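Local coordinates for RNA polymerase II subunit A C-terminal domain phosphatase SSU72 (Homo sapiens, PDB 4H3K), which removes phosphate from phosphoserine and phosphothreonine in the C-terminal domain of RNA polymerase II and takes part in RNA processing and termination, at residues Arg27-Ser33 with Ser52-Thr58; Ser32-Gln36 with Gly59-Leu64; Phe77-Tyr81 with Lys112-Arg117; Tyr81-Tyr85 with Leu105-Lys109. The protein carries 1 engineered substitution. One frame throughout, in Å; residues are numbered along the deposited sequence.

The contacts lead from the central sheet out to a helical hairpin. Contact 1 pairs parallel strands 27-32 and 52-57; contact 2, its centre about 12 Å away, shares S32 and S33 with it and runs on from both strands, one into the phosphate-binding loop and the other toward strand 62-64. Both reach the same phosphate ion. Further along the chain, contact 3 joins the loops before helix 81-98 and after helix 101-109, and contact 4, about 9 Å on between centres and sharing Y81, packs those two helices. Contacts 2 and 3 meet where Y81 OH bonds to N35 O, contacts 2 and 4 where N108 ND2 bonds to Q36 O. The hairpin thus takes hold of the phosphate loop's backbone.

Contact 1 of 4, residues Arg27-Ser33 with Ser52-Thr58; sequences RVAVVSS and SVRSFGT. Engineered in segment 27-33: S32 (natural residue Cys). With PO4 (phosphate ion), chain F.
A29 points its CB at the rim of the F56 ring, in the ring plane and 4.0 Å from CE2, while V31 reaches past the same phenylalanine: the V31 and T58 side chains cross at about a right angle, and V31 CG1 (anti to the backbone N, chi1 -167°) meets T58 CG2 at 3.6 Å. These side chains lie on the face of the sheet that also carries R27 and R54; the R54 guanidinium has F56 CZ over one face and is held by salt bridges to D123 and E116. On the other face V30 and V53 meet more loosely, CG2 to CG2 at 4.3 Å, and V30 continues onto A42 and L46 of helix 38-48. Six backbone hydrogen bonds join the parallel strands; the first is V28 N to S52 O (2.9 Å) and the last T58 N to S32 O (3.0 Å). At the C-terminal end the engineered S32, cysteine in the natural protein, sends OG to phosphate O1 at 2.6 Å, and S33 N reaches phosphate O4 at 2.9 Å. Strand 27-32, helix 38-48 and strand 52-57 form a beta-alpha-beta unit, and the phosphate rests at the strand-to-helix turn, as in the P-loop of CX5R cysteine phosphatases.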
loop_
_atom_site.group_PDB
_atom_site.type_symbol
_atom_site.label_atom_id
_atom_site.label_comp_id
_atom_site.label_asym_id
_atom_site.label_seq_id
_atom_site.Cartn_x
_atom_site.Cartn_y
_atom_site.Cartn_z
ATOM N N ARG B 27 7.275 11.180 -1.855
ATOM C CA ARG B 27 6.035 11.635 -2.477
ATOM C C ARG B 27 4.982 11.757 -1.401
ATOM O O ARG B 27 4.564 10.740 -0.819
ATOM C CB ARG B 27 5.590 10.648 -3.555
ATOM C CG ARG B 27 6.562 10.550 -4.764
ATOM C CD ARG B 27 5.853 9.872 -5.924
ATOM N NE ARG B 27 4.458 10.318 -5.946
ATOM C CZ ARG B 27 4.006 11.350 -6.653
ATOM N NH1 ARG B 27 4.833 12.026 -7.439
ATOM N NH2 ARG B 27 2.730 11.693 -6.581
ATOM N N VAL B 28 4.555 12.989 -1.129
ATOM C CA VAL B 28 3.593 13.242 -0.050
ATOM C C VAL B 28 2.248 13.727 -0.591
ATOM O O VAL B 28 2.204 14.448 -1.601
ATOM C CB VAL B 28 4.165 14.322 0.888
ATOM C CG1 VAL B 28 3.193 14.654 2.065
ATOM C CG2 VAL B 28 5.516 13.889 1.392
ATOM N N ALA B 29 1.173 13.330 0.080
ATOM C CA ALA B 29 -0.153 13.920 -0.085
ATOM C C ALA B 29 -0.551 14.504 1.246
ATOM O O ALA B 29 -0.318 13.882 2.291
ATOM C CB ALA B 29 -1.180 12.887 -0.521
ATOM N N VAL B 30 -1.080 15.726 1.218
ATOM C CA VAL B 30 -1.673 16.315 2.402
ATOM C C VAL B 30 -3.167 16.498 2.157
ATOM O O VAL B 30 -3.573 16.989 1.095
ATOM C CB VAL B 30 -1.029 17.669 2.790
ATOM C CG1 VAL B 30 -1.621 18.123 4.139
ATOM C CG2 VAL B 30 0.489 17.538 2.934
ATOM N N VAL B 31 -3.977 16.086 3.145
ATOM C CA VAL B 31 -5.432 15.983 2.980
ATOM C C VAL B 31 -6.169 16.727 4.109
ATOM O O VAL B 31 -5.899 16.518 5.300
ATOM C CB VAL B 31 -5.883 14.497 2.967
ATOM C CG1 VAL B 31 -7.325 14.371 2.475
ATOM C CG2 VAL B 31 -4.955 13.654 2.089
ATOM N N SER B 32 -7.090 17.616 3.740
ATOM C CA SER B 32 -7.935 18.231 4.750
ATOM C C SER B 32 -9.384 17.912 4.389
ATOM O O SER B 32 -9.660 16.903 3.708
ATOM C CB SER B 32 -7.690 19.751 4.827
ATOM O OG SER B 32 -7.967 20.311 3.559
ATOM N N SER B 33 -10.314 18.747 4.830
ATOM C CA SER B 33 -11.725 18.469 4.515
ATOM C C SER B 33 -12.185 19.085 3.205
ATOM O O SER B 33 -12.745 18.394 2.332
ATOM C CB SER B 33 -12.620 18.873 5.676
ATOM O OG SER B 33 -13.908 18.387 5.386
ATOM N N SER B 52 7.805 16.605 -3.433
ATOM C CA SER B 52 6.794 16.250 -4.384
ATOM C C SER B 52 5.528 16.105 -3.554
ATOM O O SER B 52 5.449 15.262 -2.682
ATOM C CB SER B 52 7.197 14.923 -5.042
ATOM O OG SER B 52 6.112 14.360 -5.751
ATOM N N VAL B 53 4.569 16.983 -3.783
ATOM C CA VAL B 53 3.375 17.040 -2.961
ATOM C C VAL B 53 2.100 17.224 -3.789
ATOM O O VAL B 53 2.101 17.914 -4.785
ATOM C CB VAL B 53 3.522 18.109 -1.839
ATOM C CG1 VAL B 53 3.917 19.485 -2.396
ATOM C CG2 VAL B 53 2.256 18.189 -0.942
ATOM N N ARG B 54 1.028 16.563 -3.360
ATOM C CA ARG B 54 -0.296 16.798 -3.888
ATOM C C ARG B 54 -1.195 17.004 -2.665
ATOM O O ARG B 54 -0.840 16.624 -1.541
ATOM C CB ARG B 54 -0.795 15.596 -4.704
ATOM C CG ARG B 54 0.116 15.107 -5.855
ATOM C CD ARG B 54 -0.354 15.516 -7.239
ATOM N NE ARG B 54 -1.816 15.671 -7.387
ATOM C CZ ARG B 54 -2.648 14.799 -7.962
ATOM N NH1 ARG B 54 -2.227 13.626 -8.437
ATOM N NH2 ARG B 54 -3.938 15.098 -8.054
ATOM N N SER B 55 -2.350 17.610 -2.883
ATOM C CA SER B 55 -3.243 17.893 -1.793
ATOM C C SER B 55 -4.680 17.619 -2.191
ATOM O O SER B 55 -5.034 17.691 -3.373
ATOM C CB SER B 55 -3.069 19.347 -1.352
ATOM O OG SER B 55 -3.527 20.224 -2.353
ATOM N N PHE B 56 -5.505 17.281 -1.195
ATOM C CA PHE B 56 -6.858 16.791 -1.437
ATOM C C PHE B 56 -7.741 17.164 -0.278
ATOM O O PHE B 56 -7.252 17.553 0.786
ATOM C CB PHE B 56 -6.876 15.247 -1.575
ATOM C CG PHE B 56 -5.979 14.724 -2.652
ATOM C CD1 PHE B 56 -6.425 14.675 -3.968
ATOM C CD2 PHE B 56 -4.673 14.294 -2.345
ATOM C CE1 PHE B 56 -5.600 14.202 -4.981
ATOM C CE2 PHE B 56 -3.835 13.820 -3.330
ATOM C CZ PHE B 56 -4.297 13.759 -4.666
ATOM N N GLY B 57 -9.048 17.021 -0.490
ATOM C CA GLY B 57 -10.027 17.090 0.593
ATOM C C GLY B 57 -10.873 15.812 0.604
ATOM O O GLY B 57 -11.095 15.206 -0.432
ATOM N N THR B 58 -11.334 15.394 1.777
ATOM C CA THR B 58 -12.218 14.235 1.864
ATOM C C THR B 58 -13.676 14.588 2.088
ATOM O O THR B 58 -14.523 13.690 2.085
ATOM C CB THR B 58 -11.833 13.310 3.014
ATOM O OG1 THR B 58 -11.743 14.084 4.212
ATOM C CG2 THR B 58 -10.488 12.604 2.709
HETATM P P PO4 F . -9.637 22.820 4.977
HETATM O O1 PO4 F . -9.028 22.650 3.620
HETATM O O2 PO4 F . -10.547 24.057 5.021
HETATM O O3 PO4 F . -8.574 23.012 6.042
HETATM O O4 PO4 F . -10.453 21.632 5.401
#

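Contact 2 of 4, residues Ser32-Gln36 with Gly59-Leu64. Engineered in segment 32-36: S32 (natural residue Cys). With PO4 (phosphate ion), chain F.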
loop_
_atom_site.group_PDB
_atom_site.type_symbol
_atom_site.label_atom_id
_atom_site.label_comp_id
_atom_site.label_asym_id
_atom_site.label_seq_id
_atom_site.Cartn_x
_atom_site.Cartn_y
_atom_site.Cartn_z
ATOM N N SER B 32 -7.090 17.616 3.740
ATOM C CA SER B 32 -7.935 18.231 4.750
ATOM C C SER B 32 -9.384 17.912 4.389
ATOM O O SER B 32 -9.660 16.903 3.708
ATOM C CB SER B 32 -7.690 19.751 4.827
ATOM O OG SER B 32 -7.967 20.311 3.559
ATOM N N SER B 33 -10.314 18.747 4.830
ATOM C CA SER B 33 -11.725 18.469 4.515
ATOM C C SER B 33 -12.185 19.085 3.205
ATOM O O SER B 33 -12.745 18.394 2.332
ATOM C CB SER B 33 -12.620 18.873 5.676
ATOM O OG SER B 33 -13.908 18.387 5.386
ATOM N N SER B 34 -11.902 20.372 3.043
ATOM C CA SER B 34 -12.355 21.137 1.880
ATOM C C SER B 34 -11.260 21.392 0.837
ATOM O O SER B 34 -11.552 21.951 -0.206
ATOM C CB SER B 34 -12.933 22.468 2.345
ATOM O OG SER B 34 -14.061 22.236 3.182
ATOM N N ASN B 35 -10.015 20.978 1.129
ATOM C CA ASN B 35 -8.821 21.325 0.304
ATOM C C ASN B 35 -8.776 22.830 0.021
ATOM O O ASN B 35 -8.606 23.279 -1.137
ATOM C CB ASN B 35 -8.793 20.506 -0.986
ATOM C CG ASN B 35 -7.446 20.515 -1.672
ATOM O OD1 ASN B 35 -6.363 20.766 -1.063
ATOM N ND2 ASN B 35 -7.480 20.209 -2.943
ATOM N N GLN B 36 -8.921 23.611 1.089
ATOM C CA GLN B 36 -8.914 25.080 0.963
ATOM C C GLN B 36 -7.828 25.728 1.817
ATOM O O GLN B 36 -7.185 26.680 1.382
ATOM C CB GLN B 36 -10.244 25.646 1.417
ATOM C CG GLN B 36 -11.393 25.392 0.449
ATOM C CD GLN B 36 -11.215 26.203 -0.841
ATOM O OE1 GLN B 36 -10.378 27.092 -0.911
ATOM N NE2 GLN B 36 -11.988 25.875 -1.862
ATOM N N GLY B 59 -13.976 15.874 2.300
ATOM C CA GLY B 59 -15.348 16.289 2.578
ATOM C C GLY B 59 -16.294 16.005 1.417
ATOM O O GLY B 59 -15.877 15.910 0.247
ATOM N N THR B 60 -17.580 15.879 1.738
ATOM C CA THR B 60 -18.620 15.740 0.736
ATOM C C THR B 60 -18.716 16.981 -0.168
ATOM O O THR B 60 -19.141 16.901 -1.321
ATOM C CB THR B 60 -19.976 15.480 1.461
ATOM O OG1 THR B 60 -19.843 14.253 2.231
ATOM C CG2 THR B 60 -21.076 15.280 0.479
ATOM N N HIS B 61 -18.339 18.132 0.383
ATOM C CA HIS B 61 -18.433 19.412 -0.312
ATOM C C HIS B 61 -17.391 20.362 0.278
ATOM O O HIS B 61 -16.766 20.063 1.297
ATOM C CB HIS B 61 -19.829 20.018 -0.141
ATOM C CG HIS B 61 -20.259 20.116 1.290
ATOM N ND1 HIS B 61 -20.050 21.244 2.055
ATOM C CD2 HIS B 61 -20.847 19.212 2.105
ATOM C CE1 HIS B 61 -20.515 21.040 3.274
ATOM N NE2 HIS B 61 -20.994 19.811 3.333
ATOM N N VAL B 62 -17.240 21.506 -0.368
ATOM C CA VAL B 62 -16.295 22.527 0.044
ATOM C C VAL B 62 -17.016 23.519 0.921
ATOM O O VAL B 62 -18.138 23.942 0.619
ATOM C CB VAL B 62 -15.728 23.252 -1.182
ATOM C CG1 VAL B 62 -14.910 24.509 -0.788
ATOM C CG2 VAL B 62 -14.886 22.270 -2.000
ATOM N N LYS B 63 -16.370 23.868 2.021
ATOM C CA LYS B 63 -16.898 24.792 2.983
ATOM C C LYS B 63 -15.884 25.944 3.104
ATOM O O LYS B 63 -14.662 25.729 3.143
ATOM C CB LYS B 63 -17.113 24.055 4.308
ATOM C CG LYS B 63 -17.855 24.842 5.378
ATOM C CD LYS B 63 -17.349 24.509 6.795
ATOM C CE LYS B 63 -18.205 23.452 7.508
ATOM N NZ LYS B 63 -18.263 22.099 6.836
ATOM N N LEU B 64 -16.394 27.162 3.121
ATOM C CA LEU B 64 -15.594 28.323 3.427
ATOM C C LEU B 64 -16.338 29.080 4.521
ATOM O O LEU B 64 -17.581 29.037 4.556
ATOM C CB LEU B 64 -15.480 29.193 2.181
ATOM C CG LEU B 64 -14.254 29.184 1.265
ATOM C CD1 LEU B 64 -13.181 28.181 1.656
ATOM C CD2 LEU B 64 -14.626 29.096 -0.230
HETATM P P PO4 F . -9.637 22.820 4.977
HETATM O O1 PO4 F . -9.028 22.650 3.620
HETATM O O2 PO4 F . -10.547 24.057 5.021
HETATM O O3 PO4 F . -8.574 23.012 6.042
HETATM O O4 PO4 F . -10.453 21.632 5.401
HETATM O O HOH W 1 -15.941 19.927 3.867
#
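S34 turns its hydroxyl to strand 62-64, where OG accepts the K63 N-H at 3.1 Å; with chi1 at -62° OG lies anti to the carbonyl carbon, which brings it to the K63 amide. The neighbouring S33 O takes G59 N at 2.8 Å, in its carbonyl plane and on a lone pair. One water ties the two segments further, donating to H61 O and bonding S33 OG and S34 OG. Further along the loop Q36 folds at chi2 (-69°), which lays its CG against L64 CD1 at 3.5 Å and NE2 against V62 CG1 at 3.4 Å, its side chain crossing both at about a right angle. Shortening Q36 to alanine is likely to leave V62 CG1 and L64 CD1 without the side chain that now covers them, opening a gap between loop and strand. The same loop binds the phosphate through its backbone: S34 N reaches O4 at 3.0 Å and Q36 N reaches O1 at 2.7 Å, both nearly straight, with N37 N and R38 NE bonded to the same ion. Strand 62-64 pairs with strand 73-75, while Q36 passes on to M84 of helix 81-98 and to M104 and L105 of helix 101-109, so the loop lies between the small hairpin sheet and the helical pair.

Contact 3 of 4, residues Phe77-Tyr81 with Lys112-Arg117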
loop_
_atom_site.group_PDB
_atom_site.type_symbol
_atom_site.label_atom_id
_atom_site.label_comp_id
_atom_site.label_asym_id
_atom_site.label_seq_id
_atom_site.Cartn_x
_atom_site.Cartn_y
_atom_site.Cartn_z
ATOM N N PHE B 77 -17.098 20.434 -5.236
ATOM C CA PHE B 77 -15.682 20.280 -5.587
ATOM C C PHE B 77 -15.327 20.621 -7.051
ATOM O O PHE B 77 -14.156 20.892 -7.355
ATOM C CB PHE B 77 -15.203 18.875 -5.252
ATOM C CG PHE B 77 -14.614 18.764 -3.899
ATOM C CD1 PHE B 77 -15.416 18.442 -2.808
ATOM C CD2 PHE B 77 -13.238 18.965 -3.698
ATOM C CE1 PHE B 77 -14.873 18.319 -1.532
ATOM C CE2 PHE B 77 -12.678 18.838 -2.419
ATOM C CZ PHE B 77 -13.492 18.534 -1.333
ATOM N N LYS B 78 -16.326 20.611 -7.942
ATOM C CA LYS B 78 -16.131 20.972 -9.342
ATOM C C LYS B 78 -15.891 22.473 -9.556
ATOM O O LYS B 78 -15.502 22.875 -10.633
ATOM C CB LYS B 78 -17.310 20.474 -10.212
ATOM C CG LYS B 78 -17.306 18.958 -10.431
ATOM C CD LYS B 78 -18.708 18.399 -10.528
ATOM C CE LYS B 78 -18.766 17.023 -9.866
ATOM N NZ LYS B 78 -18.875 15.882 -10.841
ATOM N N THR B 79 -16.113 23.290 -8.529
ATOM C CA THR B 79 -15.987 24.734 -8.634
ATOM C C THR B 79 -14.535 25.189 -8.450
ATOM O O THR B 79 -13.840 24.764 -7.543
ATOM C CB THR B 79 -16.859 25.424 -7.580
ATOM O OG1 THR B 79 -18.218 24.989 -7.709
ATOM C CG2 THR B 79 -16.787 26.916 -7.714
ATOM N N THR B 80 -14.109 26.070 -9.336
ATOM C CA THR B 80 -12.767 26.645 -9.375
ATOM C C THR B 80 -12.522 27.624 -8.210
ATOM O O THR B 80 -13.466 28.259 -7.715
ATOM C CB THR B 80 -12.619 27.298 -10.795
ATOM O OG1 THR B 80 -11.786 26.471 -11.609
ATOM C CG2 THR B 80 -12.082 28.669 -10.773
ATOM N N TYR B 81 -11.280 27.710 -7.731
ATOM C CA TYR B 81 -10.937 28.713 -6.713
ATOM C C TYR B 81 -11.286 30.126 -7.195
ATOM O O TYR B 81 -11.758 30.977 -6.426
ATOM C CB TYR B 81 -9.453 28.663 -6.354
ATOM C CG TYR B 81 -8.997 27.374 -5.664
ATOM C CD1 TYR B 81 -9.465 27.026 -4.395
ATOM C CD2 TYR B 81 -8.070 26.528 -6.279
ATOM C CE1 TYR B 81 -9.023 25.840 -3.744
ATOM C CE2 TYR B 81 -7.620 25.346 -5.647
ATOM C CZ TYR B 81 -8.102 25.015 -4.386
ATOM O OH TYR B 81 -7.643 23.872 -3.784
ATOM N N LYS B 112 -3.107 25.549 -8.124
ATOM C CA LYS B 112 -3.849 24.648 -8.980
ATOM C C LYS B 112 -5.247 25.217 -9.174
ATOM O O LYS B 112 -5.679 26.056 -8.395
ATOM C CB LYS B 112 -3.896 23.234 -8.363
ATOM C CG LYS B 112 -4.702 23.144 -7.080
ATOM C CD LYS B 112 -4.509 21.769 -6.427
ATOM C CE LYS B 112 -5.507 21.546 -5.311
ATOM N NZ LYS B 112 -5.362 20.160 -4.694
ATOM N N PRO B 113 -5.958 24.774 -10.217
ATOM C CA PRO B 113 -7.192 25.515 -10.525
ATOM C C PRO B 113 -8.406 25.223 -9.626
ATOM O O PRO B 113 -9.258 26.102 -9.448
ATOM C CB PRO B 113 -7.473 25.140 -11.979
ATOM C CG PRO B 113 -6.825 23.829 -12.172
ATOM C CD PRO B 113 -5.621 23.792 -11.265
ATOM N N ARG B 114 -8.494 24.023 -9.050
ATOM C CA ARG B 114 -9.625 23.684 -8.183
ATOM C C ARG B 114 -9.278 22.704 -7.065
ATOM O O ARG B 114 -8.294 21.964 -7.164
ATOM C CB ARG B 114 -10.822 23.155 -8.999
ATOM C CG ARG B 114 -10.540 21.885 -9.757
ATOM C CD ARG B 114 -11.802 21.249 -10.332
ATOM N NE ARG B 114 -11.521 19.846 -10.633
ATOM C CZ ARG B 114 -11.646 18.825 -9.774
ATOM N NH1 ARG B 114 -12.097 19.001 -8.529
ATOM N NH2 ARG B 114 -11.331 17.604 -10.175
ATOM N N PRO B 115 -10.072 22.725 -5.977
ATOM C CA PRO B 115 -9.863 21.733 -4.920
ATOM C C PRO B 115 -10.097 20.330 -5.490
ATOM O O PRO B 115 -10.867 20.183 -6.433
ATOM C CB PRO B 115 -10.921 22.102 -3.883
ATOM C CG PRO B 115 -11.999 22.790 -4.652
ATOM C CD PRO B 115 -11.221 23.603 -5.684
ATOM N N GLU B 116 -9.398 19.332 -4.956
ATOM C CA GLU B 116 -9.499 17.963 -5.442
ATOM C C GLU B 116 -9.987 17.013 -4.341
ATOM O O GLU B 116 -9.511 17.095 -3.204
ATOM C CB GLU B 116 -8.142 17.488 -5.988
ATOM C CG GLU B 116 -7.645 18.339 -7.189
ATOM C CD GLU B 116 -6.196 18.075 -7.521
ATOM O OE1 GLU B 116 -5.950 17.397 -8.521
ATOM O OE2 GLU B 116 -5.296 18.520 -6.791
ATOM N N ARG B 117 -10.931 16.141 -4.697
ATOM C CA ARG B 117 -11.420 15.108 -3.808
ATOM C C ARG B 117 -10.449 13.933 -3.775
ATOM O O ARG B 117 -10.133 13.344 -4.831
ATOM C CB ARG B 117 -12.768 14.559 -4.265
ATOM C CG ARG B 117 -13.902 15.561 -4.246
ATOM C CD ARG B 117 -15.309 14.920 -4.463
ATOM N NE ARG B 117 -15.570 13.617 -3.817
ATOM C CZ ARG B 117 -15.739 13.402 -2.509
ATOM N NH1 ARG B 117 -15.632 14.391 -1.642
ATOM N NH2 ARG B 117 -16.019 12.181 -2.073
#
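K112 and Y81 meet where two loops close the base of a helical hairpin: 77-81 leads into helix 81-98, with T80 at its N-cap position, and 112-117 leaves helix 101-109. K112 O lies in the plane of the Y81 ring at its edge, 3.2 Å from CD2. The lysine's chain, extended beyond CG, passes its CE by the Y81 hydroxyl and ends on the anti lone pair of E116 OE2, NZ to OE2 2.7 Å, a salt bridge; NZ also bonds S55 OG. P113 O then takes two donors from the start of the helix, Y81 N at 3.1 Å and, weakly, T80 OG1 at 3.3 Å. R114, extended from CG to NE, reaches back to F77 O with NH1 at 3.0 Å, coming from well above the carbonyl plane. P115 is wedged between two rings: its CD lies over one face of Y81, 3.8 Å from the ring centroid, and its CB touches F77 CD2 at 3.9 Å. With leucine at Y81, P115 CD would probably lose its flat platform and N35 O the hydroxyl that now bonds it. E116 turns the other way, its OE1 in a salt bridge with R54 and its backbone bonded to G57 of strand 52-57, which fastens the loop to the sheet. Last comes R117, which crosses F77 at about a right angle and sets its CG over the ring face, 3.5 Å from the centroid, in a CH-pi contact.

Contact 4 of 4, residues Tyr81-Tyr85 with Leu105-Lys109; sequences YDQMY and LDRNK
L105 is the main bump of this contact and sits in the hollow between Y81, M84 and Y85 on the facing helix. Its CD1 comes to 3.6 Å from Y85 N and 3.8 Å from M84 CB, close in against the helix backbone, while CD2 lies at the edge of the Y81 ring, 3.9 Å from its CD1. On the outer side Y85, its CG anti to the backbone N (chi1 -174°), swings its ring across so that CD2 meets L105 CB at 4.1 Å. One turn later N108 covers the Y81 ring: its CB sits over the centre of one face, 3.4 Å from the centroid, in a CH-pi contact. R107 holds the N108 amide from the side, NE and NH2 both donating to OD1, and ND2 bonds Q36 O, so the group has little freedom to turn. K109 lies alongside D82 and the two side chains run together, but D82 OD1 and K109 NZ stay 4.3 Å apart, too far for a salt bridge. The two segments run nearly antiparallel, 159° between axes 9.0 Å apart. M40 of helix 38-48 packs on Y81 and N108, and the phosphate loop's Q36 rests against Y81, M84 and L105.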
loop_
_atom_site.group_PDB
_atom_site.type_symbol
_atom_site.label_atom_id
_atom_site.label_comp_id
_atom_site.label_asym_id
_atom_site.label_seq_id
_atom_site.Cartn_x
_atom_site.Cartn_y
_atom_site.Cartn_z
ATOM N N TYR B 81 -11.280 27.710 -7.731
ATOM C CA TYR B 81 -10.937 28.713 -6.713
ATOM C C TYR B 81 -11.286 30.126 -7.195
ATOM O O TYR B 81 -11.758 30.977 -6.426
ATOM C CB TYR B 81 -9.453 28.663 -6.354
ATOM C CG TYR B 81 -8.997 27.374 -5.664
ATOM C CD1 TYR B 81 -9.465 27.026 -4.395
ATOM C CD2 TYR B 81 -8.070 26.528 -6.279
ATOM C CE1 TYR B 81 -9.023 25.840 -3.744
ATOM C CE2 TYR B 81 -7.620 25.346 -5.647
ATOM C CZ TYR B 81 -8.102 25.015 -4.386
ATOM O OH TYR B 81 -7.643 23.872 -3.784
ATOM N N ASP B 82 -11.018 30.363 -8.472
ATOM C CA ASP B 82 -11.344 31.634 -9.127
ATOM C C ASP B 82 -12.853 31.908 -9.123
ATOM O O ASP B 82 -13.273 33.029 -8.849
ATOM C CB ASP B 82 -10.786 31.630 -10.546
ATOM C CG ASP B 82 -10.800 32.989 -11.170
ATOM O OD1 ASP B 82 -10.020 33.844 -10.713
ATOM O OD2 ASP B 82 -11.612 33.198 -12.093
ATOM N N GLN B 83 -13.671 30.895 -9.398
ATOM C CA GLN B 83 -15.130 31.069 -9.311
ATOM C C GLN B 83 -15.550 31.420 -7.880
ATOM O O GLN B 83 -16.363 32.313 -7.681
ATOM C CB GLN B 83 -15.897 29.853 -9.858
ATOM C CG GLN B 83 -15.719 29.677 -11.357
ATOM C CD GLN B 83 -16.224 28.345 -11.880
ATOM O OE1 GLN B 83 -15.899 27.288 -11.354
ATOM N NE2 GLN B 83 -17.023 28.395 -12.942
ATOM N N MET B 84 -14.943 30.767 -6.886
ATOM C CA MET B 84 -15.228 31.064 -5.475
ATOM C C MET B 84 -14.824 32.483 -5.113
ATOM O O MET B 84 -15.544 33.185 -4.387
ATOM C CB MET B 84 -14.527 30.076 -4.533
ATOM C CG MET B 84 -15.090 28.690 -4.577
ATOM S SD MET B 84 -14.015 27.546 -3.687
ATOM C CE MET B 84 -14.367 26.053 -4.610
ATOM N N TYR B 85 -13.668 32.886 -5.623
ATOM C CA TYR B 85 -13.145 34.231 -5.427
ATOM C C TYR B 85 -14.165 35.258 -5.922
ATOM O O TYR B 85 -14.564 36.151 -5.173
ATOM C CB TYR B 85 -11.818 34.393 -6.165
ATOM C CG TYR B 85 -11.117 35.705 -5.906
ATOM C CD1 TYR B 85 -11.451 36.851 -6.626
ATOM C CD2 TYR B 85 -10.107 35.796 -4.943
ATOM C CE1 TYR B 85 -10.805 38.059 -6.389
ATOM C CE2 TYR B 85 -9.465 36.998 -4.693
ATOM C CZ TYR B 85 -9.818 38.124 -5.424
ATOM O OH TYR B 85 -9.171 39.310 -5.179
ATOM N N LEU B 105 -7.936 32.202 -1.285
ATOM C CA LEU B 105 -8.389 31.738 -2.597
ATOM C C LEU B 105 -7.420 32.076 -3.726
ATOM O O LEU B 105 -7.154 31.249 -4.595
ATOM C CB LEU B 105 -9.810 32.237 -2.909
ATOM C CG LEU B 105 -10.942 31.533 -2.147
ATOM C CD1 LEU B 105 -12.292 32.269 -2.304
ATOM C CD2 LEU B 105 -11.092 30.047 -2.529
ATOM N N ASP B 106 -6.894 33.300 -3.691
ATOM C CA ASP B 106 -5.864 33.755 -4.622
ATOM C C ASP B 106 -4.593 32.928 -4.504
ATOM O O ASP B 106 -4.028 32.510 -5.515
ATOM C CB ASP B 106 -5.546 35.227 -4.362
ATOM C CG ASP B 106 -4.549 35.781 -5.344
ATOM O OD1 ASP B 106 -4.881 35.854 -6.542
ATOM O OD2 ASP B 106 -3.431 36.136 -4.919
ATOM N N ARG B 107 -4.138 32.691 -3.279
ATOM C CA ARG B 107 -2.991 31.779 -3.044
ATOM C C ARG B 107 -3.267 30.395 -3.685
ATOM O O ARG B 107 -2.398 29.812 -4.372
ATOM C CB ARG B 107 -2.726 31.648 -1.531
ATOM C CG ARG B 107 -1.471 30.901 -1.095
ATOM C CD ARG B 107 -1.607 29.352 -1.160
ATOM N NE ARG B 107 -2.783 28.820 -0.467
ATOM C CZ ARG B 107 -2.961 28.823 0.851
ATOM N NH1 ARG B 107 -2.022 29.315 1.661
ATOM N NH2 ARG B 107 -4.073 28.311 1.360
ATOM N N ASN B 108 -4.488 29.893 -3.470
ATOM C CA ASN B 108 -4.872 28.563 -3.922
ATOM C C ASN B 108 -4.826 28.473 -5.436
ATOM O O ASN B 108 -4.289 27.516 -5.996
ATOM C CB ASN B 108 -6.274 28.170 -3.384
ATOM C CG ASN B 108 -6.275 27.880 -1.871
ATOM O OD1 ASN B 108 -5.225 27.826 -1.248
ATOM N ND2 ASN B 108 -7.467 27.720 -1.281
ATOM N N LYS B 109 -5.376 29.496 -6.085
ATOM C CA LYS B 109 -5.408 29.565 -7.539
ATOM C C LYS B 109 -4.012 29.459 -8.151
ATOM O O LYS B 109 -3.828 28.829 -9.192
ATOM C CB LYS B 109 -6.080 30.862 -8.016
ATOM C CG LYS B 109 -6.704 30.698 -9.403
ATOM C CD LYS B 109 -6.705 31.987 -10.206
ATOM C CE LYS B 109 -6.828 31.665 -11.696
ATOM N NZ LYS B 109 -6.248 32.760 -12.531
#